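Local coordinates for protein alpha-L-rhamnosidase (Aspergillus terreus, PDB 6GSZ) that probably hydrolyses terminal non-reducing alpha-L-rhamnose residues in alpha-L-rhamnosides, and binds calcium, at residues D529-V534 with K556-K561; K496-E501 with Y511-I516; R39-E44 with F55-S60. All coordinates share one frame; numbering follows the deposited sequence.

Interaction 1 (D529-V534 with K556-K561); sequences DAIVGV and KDWVDK. With NAG (2-acetamido-2-deoxy-beta-D-glucopyranose), chain D; NAG (2-acetamido-2-deoxy-beta-D-glucopyranose), chain B; BMA (beta-D-mannopyranose), chain C; MAN (alpha-D-mannopyranose), chain E.
Trp558 reaches across from helix 545-562 to the start of helix 530-542. Its CG lies anti to the backbone N (chi1 168°), which lays the indole across the 529-534 segment, beside Asp529 and Val532. Trp558 CB meets Ile531 CG2 at 3.4 Å. The same methyl also touches Trp558 CG. Further out, Trp558 CD1 is 3.8 Å from Val532 CG2, and this methyl comes in obliquely to the ring. Trp558 NE1 then donates to Asp529 OD1 at 2.8 Å, with a nearly straight N-H...O angle of 166°. The oxygen sits at the ring edge, close to the indole plane, but the carboxylate stands almost upright to that plane. NE1 in turn lies well out of the carboxylate plane. Beyond it the six-membered ring still borders Asp529, with Trp558 CZ2 3.8 Å from Asp529 N. OD1 has two donors, Trp558 NE1 and Ser609 OG, and OD2 has the Ile526 amide. Helix 545-562 also carries glycan contacts: Asp560 O accepts from N2 of the chain B NAG at 2.9 Å. Lys561 O is a ligand of a calcium ion. The two helix segments cross at 139°, running mostly opposite ways, as successive helices do in the (alpha/alpha)6 barrel of the six-hairpin glycosidases.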
loop_
_atom_site.group_PDB
_atom_site.type_symbol
_atom_site.label_atom_id
_atom_site.label_comp_id
_atom_site.label_asym_id
_atom_site.label_seq_id
_atom_site.Cartn_x
_atom_site.Cartn_y
_atom_site.Cartn_z
ATOM N N ASP A 529 4.408 -7.717 16.210
ATOM C CA ASP A 529 3.891 -8.933 15.593
ATOM C C ASP A 529 3.662 -8.771 14.088
ATOM O O ASP A 529 3.443 -9.780 13.418
ATOM C CB ASP A 529 2.629 -9.431 16.279
ATOM C CG ASP A 529 2.909 -9.969 17.682
ATOM O OD1 ASP A 529 3.762 -10.907 17.786
ATOM O OD2 ASP A 529 2.238 -9.465 18.613
ATOM N N ALA A 530 3.700 -7.540 13.539
ATOM C CA ALA A 530 3.578 -7.381 12.099
ATOM C C ALA A 530 4.597 -8.201 11.306
ATOM O O ALA A 530 4.304 -8.591 10.145
ATOM C CB ALA A 530 3.690 -5.933 11.708
ATOM N N ILE A 531 5.784 -8.414 11.899
ATOM C CA ILE A 531 6.853 -9.130 11.189
ATOM C C ILE A 531 6.505 -10.624 10.977
ATOM O O ILE A 531 7.176 -11.293 10.176
ATOM C CB ILE A 531 8.205 -8.927 11.911
ATOM C CG1 ILE A 531 9.422 -9.224 11.040
ATOM C CG2 ILE A 531 8.246 -9.673 13.241
ATOM C CD1 ILE A 531 9.569 -8.303 9.902
ATOM N N VAL A 532 5.491 -11.104 11.711
ATOM C CA VAL A 532 4.914 -12.457 11.519
ATOM C C VAL A 532 3.635 -12.348 10.691
ATOM O O VAL A 532 3.422 -13.099 9.746
ATOM C CB VAL A 532 4.627 -13.151 12.871
ATOM C CG1 VAL A 532 4.114 -14.583 12.652
ATOM C CG2 VAL A 532 5.851 -13.194 13.769
ATOM N N GLY A 533 2.738 -11.491 11.155
ATOM C CA GLY A 533 1.365 -11.433 10.628
ATOM C C GLY A 533 1.279 -10.980 9.177
ATOM O O GLY A 533 0.437 -11.425 8.387
ATOM N N VAL A 534 2.072 -9.948 8.819
ATOM C CA VAL A 534 1.992 -9.432 7.448
ATOM C C VAL A 534 2.516 -10.510 6.485
ATOM O O VAL A 534 1.840 -10.809 5.502
ATOM C CB VAL A 534 2.611 -8.039 7.266
ATOM C CG1 VAL A 534 2.500 -7.569 5.830
ATOM C CG2 VAL A 534 1.874 -7.059 8.164
ATOM N N LYS A 556 10.713 -15.605 12.751
ATOM C CA LYS A 556 11.302 -16.493 13.721
ATOM C C LYS A 556 12.145 -15.733 14.758
ATOM O O LYS A 556 12.051 -15.979 15.962
ATOM C CB LYS A 556 12.133 -17.568 13.024
ATOM C CG LYS A 556 12.896 -18.485 13.972
ATOM C CD LYS A 556 13.396 -19.738 13.291
ATOM C CE LYS A 556 14.402 -20.548 14.092
ATOM N NZ LYS A 556 14.017 -20.920 15.473
ATOM N N ASP A 557 12.931 -14.750 14.318
ATOM C CA ASP A 557 13.778 -14.018 15.255
ATOM C C ASP A 557 12.918 -13.176 16.204
ATOM O O ASP A 557 13.287 -13.008 17.368
ATOM C CB ASP A 557 14.765 -13.108 14.533
ATOM C CG ASP A 557 15.966 -13.812 13.930
ATOM O OD1 ASP A 557 16.212 -14.996 14.275
ATOM O OD2 ASP A 557 16.683 -13.167 13.109
ATOM N N TRP A 558 11.778 -12.660 15.730
ATOM C CA TRP A 558 10.883 -11.921 16.586
ATOM C C TRP A 558 10.394 -12.790 17.759
ATOM O O TRP A 558 10.438 -12.380 18.931
ATOM C CB TRP A 558 9.718 -11.372 15.785
ATOM C CG TRP A 558 8.591 -10.834 16.595
ATOM C CD1 TRP A 558 7.342 -11.351 16.677
ATOM C CD2 TRP A 558 8.582 -9.683 17.455
ATOM N NE1 TRP A 558 6.546 -10.618 17.508
ATOM C CE2 TRP A 558 7.285 -9.564 17.995
ATOM C CE3 TRP A 558 9.529 -8.707 17.814
ATOM C CZ2 TRP A 558 6.907 -8.567 18.888
ATOM C CZ3 TRP A 558 9.152 -7.730 18.705
ATOM C CH2 TRP A 558 7.853 -7.619 19.198
ATOM N N VAL A 559 9.875 -13.983 17.428
ATOM C CA VAL A 559 9.355 -14.849 18.472
ATOM C C VAL A 559 10.512 -15.301 19.379
ATOM O O VAL A 559 10.371 -15.331 20.608
ATOM C CB VAL A 559 8.591 -16.019 17.869
ATOM C CG1 VAL A 559 8.168 -17.045 18.895
ATOM C CG2 VAL A 559 7.377 -15.486 17.138
ATOM N N ASP A 560 11.642 -15.685 18.780
ATOM C CA ASP A 560 12.706 -16.287 19.541
ATOM C C ASP A 560 13.427 -15.271 20.452
ATOM O O ASP A 560 13.891 -15.653 21.549
ATOM C CB ASP A 560 13.734 -16.927 18.632
ATOM C CG ASP A 560 13.246 -18.175 17.912
ATOM O OD1 ASP A 560 12.149 -18.724 18.307
ATOM O OD2 ASP A 560 14.004 -18.616 17.005
ATOM N N LYS A 561 13.648 -14.049 19.950
ATOM C CA LYS A 561 14.603 -13.130 20.575
ATOM C C LYS A 561 14.065 -11.700 20.762
ATOM O O LYS A 561 14.678 -10.889 21.480
ATOM C CB LYS A 561 15.878 -13.089 19.726
ATOM C CG LYS A 561 16.612 -14.415 19.623
ATOM C CD LYS A 561 17.894 -14.360 18.809
ATOM C CE LYS A 561 18.525 -15.707 18.573
ATOM N NZ LYS A 561 19.745 -15.563 17.732
HETATM C C1 NAG D . 11.782 -23.021 19.821
HETATM C C2 NAG D . 13.092 -22.710 19.026
HETATM C C3 NAG D . 14.094 -22.002 19.939
HETATM C C4 NAG D . 13.420 -20.803 20.632
HETATM C C5 NAG D . 12.068 -21.134 21.214
HETATM C C6 NAG D . 11.288 -19.901 21.675
HETATM C C7 NAG D . 13.498 -24.231 17.197
HETATM C C8 NAG D . 14.141 -25.484 16.705
HETATM N N2 NAG D . 13.708 -23.885 18.462
HETATM O O3 NAG D . 15.236 -21.589 19.178
HETATM O O4 NAG D . 14.194 -20.360 21.765
HETATM O O5 NAG D . 11.217 -21.851 20.279
HETATM O O6 NAG D . 10.706 -19.184 20.564
HETATM O O7 NAG D . 12.737 -23.582 16.447
HETATM C C1 NAG B . 15.144 -19.347 21.527
HETATM C C2 NAG B . 15.396 -18.641 22.834
HETATM C C3 NAG B . 16.545 -17.652 22.682
HETATM C C4 NAG B . 17.758 -18.335 22.064
HETATM C C5 NAG B . 17.389 -19.040 20.765
HETATM C C6 NAG B . 18.557 -19.846 20.215
HETATM C C7 NAG B . 13.418 -18.351 24.247
HETATM C C8 NAG B . 12.219 -17.493 24.503
HETATM N N2 NAG B . 14.213 -17.951 23.253
HETATM O O3 NAG B . 16.888 -17.099 23.960
HETATM O O4 NAG B . 18.712 -17.340 21.758
HETATM O O5 NAG B . 16.330 -19.951 21.042
HETATM O O6 NAG B . 18.094 -20.537 19.032
HETATM O O7 NAG B . 13.615 -19.387 24.891
HETATM C C1 BMA C . 19.988 -17.488 22.395
HETATM C C2 BMA C . 21.080 -16.800 21.588
HETATM C C3 BMA C . 22.408 -16.895 22.364
HETATM C C4 BMA C . 22.235 -16.330 23.772
HETATM C C5 BMA C . 21.019 -16.890 24.498
HETATM C C6 BMA C . 20.686 -16.050 25.725
HETATM O O2 BMA C . 20.684 -15.453 21.423
HETATM O O3 BMA C . 23.423 -16.122 21.728
HETATM O O4 BMA C . 23.397 -16.666 24.519
HETATM O O5 BMA C . 19.860 -16.905 23.654
HETATM O O6 BMA C . 19.571 -16.676 26.358
HETATM C C1 MAN E . 24.506 -16.925 21.216
HETATM C C2 MAN E . 25.679 -15.990 20.873
HETATM C C3 MAN E . 25.340 -15.168 19.638
HETATM C C4 MAN E . 24.745 -16.022 18.522
HETATM C C5 MAN E . 23.604 -16.917 19.030
HETATM C C6 MAN E . 22.950 -17.810 17.975
HETATM O O2 MAN E . 26.891 -16.711 20.565
HETATM O O3 MAN E . 26.535 -14.573 19.114
HETATM O O4 MAN E . 24.264 -15.102 17.534
HETATM O O5 MAN E . 24.079 -17.739 20.113
HETATM O O6 MAN E . 21.538 -17.966 18.271
#

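Interaction 2 (K496-E501 with Y511-I516); sequences KDARSE and YVIPNI
Ile513 is the first residue of 511-516 to meet the 496-501 segment. Its CG2 lies anti to the backbone N and rests 3.7 Å from Ala498 N, against the helix backbone. The other branch runs alongside Glu501 in the opposite direction, and Ile513 CD1 ends 3.7 Å from Glu501 CB. Pro514 follows through a cis peptide bond. Its CA comes within 3.6 Å of Glu501 OE2. Asn515 then offers its backbone N to Glu501 OE2 at 2.8 Å, with an N-H...O angle of 175°. The donor stands well above the carboxylate plane. A bend at chi2 (-81°) folds the glutamate chain over to this amide. Glu501 OE1 lies 3.5 Å from Asn515 CB. One water lies between OE1 and Asn515 O, and a second is within bonding distance of OE1, Glu501 O and Asn515 ND2. The amide of Asn515 is turned to the loop itself, bonding His517 and Gly518. The contact therefore joins an apolar patch at Ile513 to a polar end at Glu501. The Glu501 carboxylate is buried, and its OE2 is hydrogen-bonded by both Asn515 N and Ser177 OG, which would be expected to favour the ionised form.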
loop_
_atom_site.group_PDB
_atom_site.type_symbol
_atom_site.label_atom_id
_atom_site.label_comp_id
_atom_site.label_asym_id
_atom_site.label_seq_id
_atom_site.Cartn_x
_atom_site.Cartn_y
_atom_site.Cartn_z
ATOM N N LYS A 496 11.253 -6.261 3.323
ATOM C CA LYS A 496 12.717 -6.292 3.305
ATOM C C LYS A 496 13.307 -5.249 4.278
ATOM O O LYS A 496 14.239 -5.520 5.030
ATOM C CB LYS A 496 13.234 -6.018 1.879
ATOM C CG LYS A 496 12.984 -7.180 0.937
ATOM C CD LYS A 496 13.441 -6.862 -0.477
ATOM C CE LYS A 496 13.289 -8.062 -1.373
ATOM N NZ LYS A 496 13.618 -7.716 -2.777
ATOM N N ASP A 497 12.712 -4.063 4.242
ATOM C CA ASP A 497 13.166 -2.969 5.129
ATOM C C ASP A 497 12.855 -3.318 6.577
ATOM O O ASP A 497 13.677 -3.089 7.484
ATOM C CB ASP A 497 12.589 -1.626 4.701
ATOM C CG ASP A 497 13.194 -1.115 3.397
ATOM O OD1 ASP A 497 14.200 -1.720 2.916
ATOM O OD2 ASP A 497 12.642 -0.092 2.885
ATOM N N ALA A 498 11.675 -3.938 6.812
ATOM C CA ALA A 498 11.320 -4.297 8.179
ATOM C C ALA A 498 12.423 -5.220 8.746
ATOM O O ALA A 498 12.847 -5.086 9.896
ATOM C CB ALA A 498 9.960 -4.960 8.219
ATOM N N ARG A 499 12.846 -6.219 7.941
ATOM C CA ARG A 499 13.852 -7.176 8.339
ATOM C C ARG A 499 15.186 -6.451 8.627
ATOM O O ARG A 499 15.826 -6.721 9.642
ATOM C CB ARG A 499 13.992 -8.265 7.269
ATOM C CG ARG A 499 15.088 -9.277 7.534
ATOM C CD ARG A 499 14.931 -9.941 8.891
ATOM N NE ARG A 499 15.771 -11.113 8.987
ATOM C CZ ARG A 499 16.086 -11.745 10.132
ATOM N NH1 ARG A 499 15.607 -11.274 11.284
ATOM N NH2 ARG A 499 16.841 -12.840 10.068
ATOM N N SER A 500 15.638 -5.593 7.702
ATOM C CA SER A 500 16.888 -4.868 7.906
ATOM C C SER A 500 16.859 -4.042 9.206
ATOM O O SER A 500 17.862 -4.068 9.990
ATOM C CB SER A 500 17.160 -3.944 6.726
ATOM O OG SER A 500 17.397 -4.665 5.520
ATOM N N GLU A 501 15.730 -3.368 9.446
ATOM C CA GLU A 501 15.586 -2.543 10.609
ATOM C C GLU A 501 15.652 -3.398 11.877
ATOM O O GLU A 501 16.298 -3.051 12.882
ATOM C CB GLU A 501 14.311 -1.710 10.534
ATOM C CG GLU A 501 14.293 -0.679 9.410
ATOM C CD GLU A 501 14.997 0.642 9.594
ATOM O OE1 GLU A 501 15.863 0.712 10.472
ATOM O OE2 GLU A 501 14.582 1.554 8.844
ATOM N N TYR A 511 8.749 0.531 15.798
ATOM C CA TYR A 511 7.331 0.833 15.651
ATOM C C TYR A 511 6.939 1.219 14.232
ATOM O O TYR A 511 5.849 0.908 13.776
ATOM C CB TYR A 511 6.868 1.888 16.658
ATOM C CG TYR A 511 7.082 1.493 18.100
ATOM C CD1 TYR A 511 7.171 0.168 18.517
ATOM C CD2 TYR A 511 7.088 2.484 19.070
ATOM C CE1 TYR A 511 7.420 -0.129 19.847
ATOM C CE2 TYR A 511 7.302 2.193 20.398
ATOM C CZ TYR A 511 7.465 0.883 20.795
ATOM O OH TYR A 511 7.700 0.586 22.110
ATOM N N VAL A 512 7.809 1.997 13.577
ATOM C CA VAL A 512 7.572 2.403 12.200
ATOM C C VAL A 512 8.731 1.980 11.308
ATOM O O VAL A 512 9.868 1.895 11.761
ATOM C CB VAL A 512 7.323 3.914 12.040
ATOM C CG1 VAL A 512 6.235 4.372 12.996
ATOM C CG2 VAL A 512 8.566 4.786 12.230
ATOM N N ILE A 513 8.384 1.673 10.054
ATOM C CA ILE A 513 9.329 1.227 9.044
ATOM C C ILE A 513 9.053 2.001 7.772
ATOM O O ILE A 513 7.934 1.961 7.222
ATOM C CB ILE A 513 9.156 -0.258 8.726
ATOM C CG1 ILE A 513 9.267 -1.152 9.966
ATOM C CG2 ILE A 513 10.089 -0.706 7.622
ATOM C CD1 ILE A 513 10.646 -1.237 10.630
ATOM N N PRO A 514 10.045 2.727 7.202
ATOM C CA PRO A 514 11.414 2.903 7.729
ATOM C C PRO A 514 11.469 3.551 9.120
ATOM O O PRO A 514 10.564 4.334 9.496
ATOM C CB PRO A 514 12.033 3.869 6.711
ATOM C CG PRO A 514 11.286 3.556 5.400
ATOM C CD PRO A 514 9.860 3.342 5.880
ATOM N N ASN A 515 12.477 3.142 9.878
ATOM C CA ASN A 515 12.581 3.539 11.265
ATOM C C ASN A 515 13.319 4.894 11.382
ATOM O O ASN A 515 14.530 4.926 11.213
ATOM C CB ASN A 515 13.292 2.464 12.067
ATOM C CG ASN A 515 13.553 2.876 13.496
ATOM O OD1 ASN A 515 12.770 3.663 14.035
ATOM N ND2 ASN A 515 14.582 2.257 14.104
ATOM N N ILE A 516 12.591 5.932 11.804
ATOM C CA ILE A 516 13.165 7.260 12.011
ATOM C C ILE A 516 13.468 7.499 13.485
ATOM O O ILE A 516 13.907 8.582 13.820
ATOM C CB ILE A 516 12.234 8.362 11.469
ATOM C CG1 ILE A 516 10.838 8.328 12.112
ATOM C CG2 ILE A 516 12.190 8.254 9.973
ATOM C CD1 ILE A 516 10.033 9.598 12.030
HETATM O O HOH W 1 16.691 3.259 10.863
HETATM O O HOH W 2 16.498 -0.209 13.209
#

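Interaction 3 (R39-E44 with F55-S60); sequences RAYEIE and FRSESS
Tyr41 lies with one ring face against Ser57 across the strand pair. Ser57 CB sits 3.7 Å from the ring centroid, 21° off the normal, in a CH-pi contact. Tyr41 CG occupies the position between the backbone N and the carbonyl carbon (chi1 62°), which folds the ring over its partner. Ser59 CB approaches the same ring obliquely, 3.7 Å from Tyr41 CE2. On the other sheet face, the Arg56 guanidinium lays one face over Ala40 CB. Its edge meets Glu42 OE2, with Arg56 NH1 at 3.3 Å in a weak, salt-bridged hydrogen bond. The carboxylate plane is steeply turned against the guanidinium, 78° apart. The other oxygen, Glu42 OE1, forms a salt bridge with Arg83, the stronger partner. Arg56 makes a cation-pi contact with Phe85. In one of two Arg39 conformers, NH2 makes a weak salt-bridged bond to Glu58 OE2, so this link is doubtful. Paired backbone bonds link Tyr41 with Ser57 and Ile43 with Phe55. On its other side, strand 38-46 makes a classic beta bulge against strand 78-86, where Arg39 and Ala40 both face Phe85. Together the strands form an antiparallel beta hairpin at one edge of a five-strand sheet in the N-terminal immunoglobulin-like domain.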
loop_
_atom_site.group_PDB
_atom_site.type_symbol
_atom_site.label_atom_id
_atom_site.label_comp_id
_atom_site.label_asym_id
_atom_site.label_seq_id
_atom_site.Cartn_x
_atom_site.Cartn_y
_atom_site.Cartn_z
ATOM N N ARG A 39 -2.727 -28.806 -18.014
ATOM C CA ARG A 39 -1.807 -29.913 -17.924
ATOM C C ARG A 39 -0.380 -29.555 -18.352
ATOM O O ARG A 39 0.560 -30.240 -17.932
ATOM C CB ARG A 39 -2.309 -31.133 -18.687
ATOM C CG ARG A 39 -2.390 -30.944 -20.190
ATOM C CD ARG A 39 -2.733 -32.268 -20.887
ATOM N NE ARG A 39 -1.917 -33.380 -20.403
ATOM C CZ ARG A 39 -2.325 -34.372 -19.589
ATOM N NH1 ARG A 39 -3.593 -34.486 -19.190
ATOM N NH2 ARG A 39 -1.433 -35.256 -19.178
ATOM N N ALA A 40 -0.209 -28.490 -19.155
ATOM C CA ALA A 40 1.120 -28.175 -19.665
ATOM C C ALA A 40 1.117 -26.727 -20.118
ATOM O O ALA A 40 0.070 -26.121 -20.302
ATOM C CB ALA A 40 1.510 -29.063 -20.825
ATOM N N TYR A 41 2.315 -26.186 -20.287
ATOM C CA TYR A 41 2.490 -24.840 -20.838
ATOM C C TYR A 41 3.732 -24.832 -21.722
ATOM O O TYR A 41 4.625 -25.648 -21.608
ATOM C CB TYR A 41 2.557 -23.780 -19.742
ATOM C CG TYR A 41 3.703 -23.906 -18.780
ATOM C CD1 TYR A 41 4.960 -23.405 -19.100
ATOM C CD2 TYR A 41 3.525 -24.416 -17.501
ATOM C CE1 TYR A 41 6.012 -23.456 -18.199
ATOM C CE2 TYR A 41 4.559 -24.448 -16.592
ATOM C CZ TYR A 41 5.799 -23.917 -16.909
ATOM O OH TYR A 41 6.824 -23.967 -15.976
ATOM N N GLU A 42 3.764 -23.800 -22.573
ATOM C CA GLU A 42 4.924 -23.454 -23.375
ATOM C C GLU A 42 5.242 -21.976 -23.125
ATOM O O GLU A 42 4.354 -21.137 -23.162
ATOM C CB GLU A 42 4.685 -23.734 -24.864
ATOM C CG GLU A 42 4.750 -25.213 -25.174
ATOM C CD GLU A 42 4.521 -25.561 -26.629
ATOM O OE1 GLU A 42 4.139 -24.669 -27.390
ATOM O OE2 GLU A 42 4.652 -26.769 -26.960
ATOM N N ILE A 43 6.522 -21.721 -22.887
ATOM C CA ILE A 43 7.048 -20.344 -22.784
ATOM C C ILE A 43 8.026 -20.144 -23.947
ATOM O O ILE A 43 9.003 -20.871 -24.072
ATOM C CB ILE A 43 7.740 -20.080 -21.441
ATOM C CG1 ILE A 43 6.819 -20.331 -20.259
ATOM C CG2 ILE A 43 8.271 -18.644 -21.439
ATOM C CD1 ILE A 43 7.444 -20.186 -18.877
ATOM N N GLU A 44 7.732 -19.135 -24.768
ATOM C CA GLU A 44 8.592 -18.689 -25.876
ATOM C C GLU A 44 9.451 -17.532 -25.367
ATOM O O GLU A 44 8.917 -16.535 -24.871
ATOM C CB GLU A 44 7.727 -18.244 -27.052
ATOM C CG GLU A 44 8.520 -17.806 -28.284
ATOM C CD GLU A 44 7.603 -17.106 -29.271
ATOM O OE1 GLU A 44 7.243 -17.729 -30.296
ATOM O OE2 GLU A 44 7.169 -15.974 -28.955
ATOM N N PHE A 55 10.048 -23.512 -24.608
ATOM C CA PHE A 55 10.264 -24.442 -23.515
ATOM C C PHE A 55 8.904 -24.986 -23.069
ATOM O O PHE A 55 8.001 -24.227 -22.669
ATOM C CB PHE A 55 10.904 -23.713 -22.335
ATOM C CG PHE A 55 12.242 -23.118 -22.691
ATOM C CD1 PHE A 55 13.396 -23.888 -22.655
ATOM C CD2 PHE A 55 12.348 -21.789 -23.067
ATOM C CE1 PHE A 55 14.624 -23.349 -22.996
ATOM C CE2 PHE A 55 13.574 -21.245 -23.398
ATOM C CZ PHE A 55 14.711 -22.010 -23.339
ATOM N N ARG A 56 8.738 -26.298 -23.152
ATOM C CA ARG A 56 7.473 -26.955 -22.721
ATOM C C ARG A 56 7.679 -27.606 -21.353
ATOM O O ARG A 56 8.704 -28.243 -21.094
ATOM C CB ARG A 56 7.052 -28.047 -23.713
ATOM C CG ARG A 56 5.694 -28.667 -23.382
ATOM C CD ARG A 56 5.068 -29.584 -24.421
ATOM N NE ARG A 56 3.752 -30.056 -23.971
ATOM C CZ ARG A 56 2.587 -29.805 -24.585
ATOM N NH1 ARG A 56 2.524 -28.927 -25.577
ATOM N NH2 ARG A 56 1.493 -30.464 -24.232
ATOM N N SER A 57 6.672 -27.435 -20.497
ATOM C CA SER A 57 6.600 -28.066 -19.178
ATOM C C SER A 57 5.283 -28.816 -19.067
ATOM O O SER A 57 4.250 -28.231 -19.310
ATOM C CB SER A 57 6.647 -27.048 -18.076
ATOM O OG SER A 57 7.914 -26.415 -17.985
ATOM N N GLU A 58 5.362 -30.069 -18.625
ATOM C CA GLU A 58 4.207 -30.806 -18.080
ATOM C C GLU A 58 4.036 -30.318 -16.651
ATOM O O GLU A 58 4.926 -30.544 -15.831
ATOM C CB GLU A 58 4.480 -32.301 -18.127
ATOM C CG GLU A 58 3.279 -33.146 -17.868
ATOM C CD GLU A 58 2.234 -33.178 -18.965
ATOM O OE1 GLU A 58 2.512 -32.700 -20.123
ATOM O OE2 GLU A 58 1.124 -33.758 -18.650
ATOM N N SER A 59 2.990 -29.523 -16.441
ATOM C CA SER A 59 2.771 -28.838 -15.179
ATOM C C SER A 59 1.381 -28.228 -15.175
ATOM O O SER A 59 0.990 -27.612 -16.174
ATOM C CB SER A 59 3.782 -27.735 -15.001
ATOM O OG SER A 59 3.509 -26.987 -13.817
ATOM N N SER A 60 0.704 -28.305 -14.023
ATOM C CA SER A 60 -0.535 -27.569 -13.851
ATOM C C SER A 60 -0.292 -26.161 -13.306
ATOM O O SER A 60 -1.234 -25.440 -13.168
ATOM C CB SER A 60 -1.465 -28.286 -12.935
ATOM O OG SER A 60 -1.010 -28.196 -11.596
HETATM O O HOH W 3 0.414 -32.262 -16.234
HETATM O O HOH W 4 0.818 -32.642 -22.226
HETATM O O HOH W 5 7.681 -26.395 -14.896
#

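Interactions 1 and 2 are neighbours in the six-hairpin glycosidase domain, their centres 13 Å apart. Helix 488-503 of interaction 2 meets both partners of interaction 1. Asp557 OD2 forms a salt bridge with Arg499 NH1 at 2.8 Å, and Ile531 CD1 packs on Ala498 CB at 3.8 Å. The calcium ion held by Lys561 O and Ser506 O ties helix 545-562 to the chain just after helix 488-503. The loop of interaction 2 borders the glucose pocket: Val512 touches Trp470, which lines it, and Ile513 is bonded through its backbone to Gly469. Interaction 3 stands apart in the N-terminal domain, its centre 37 Å from that of interaction 1 and 40 Å from that of interaction 2.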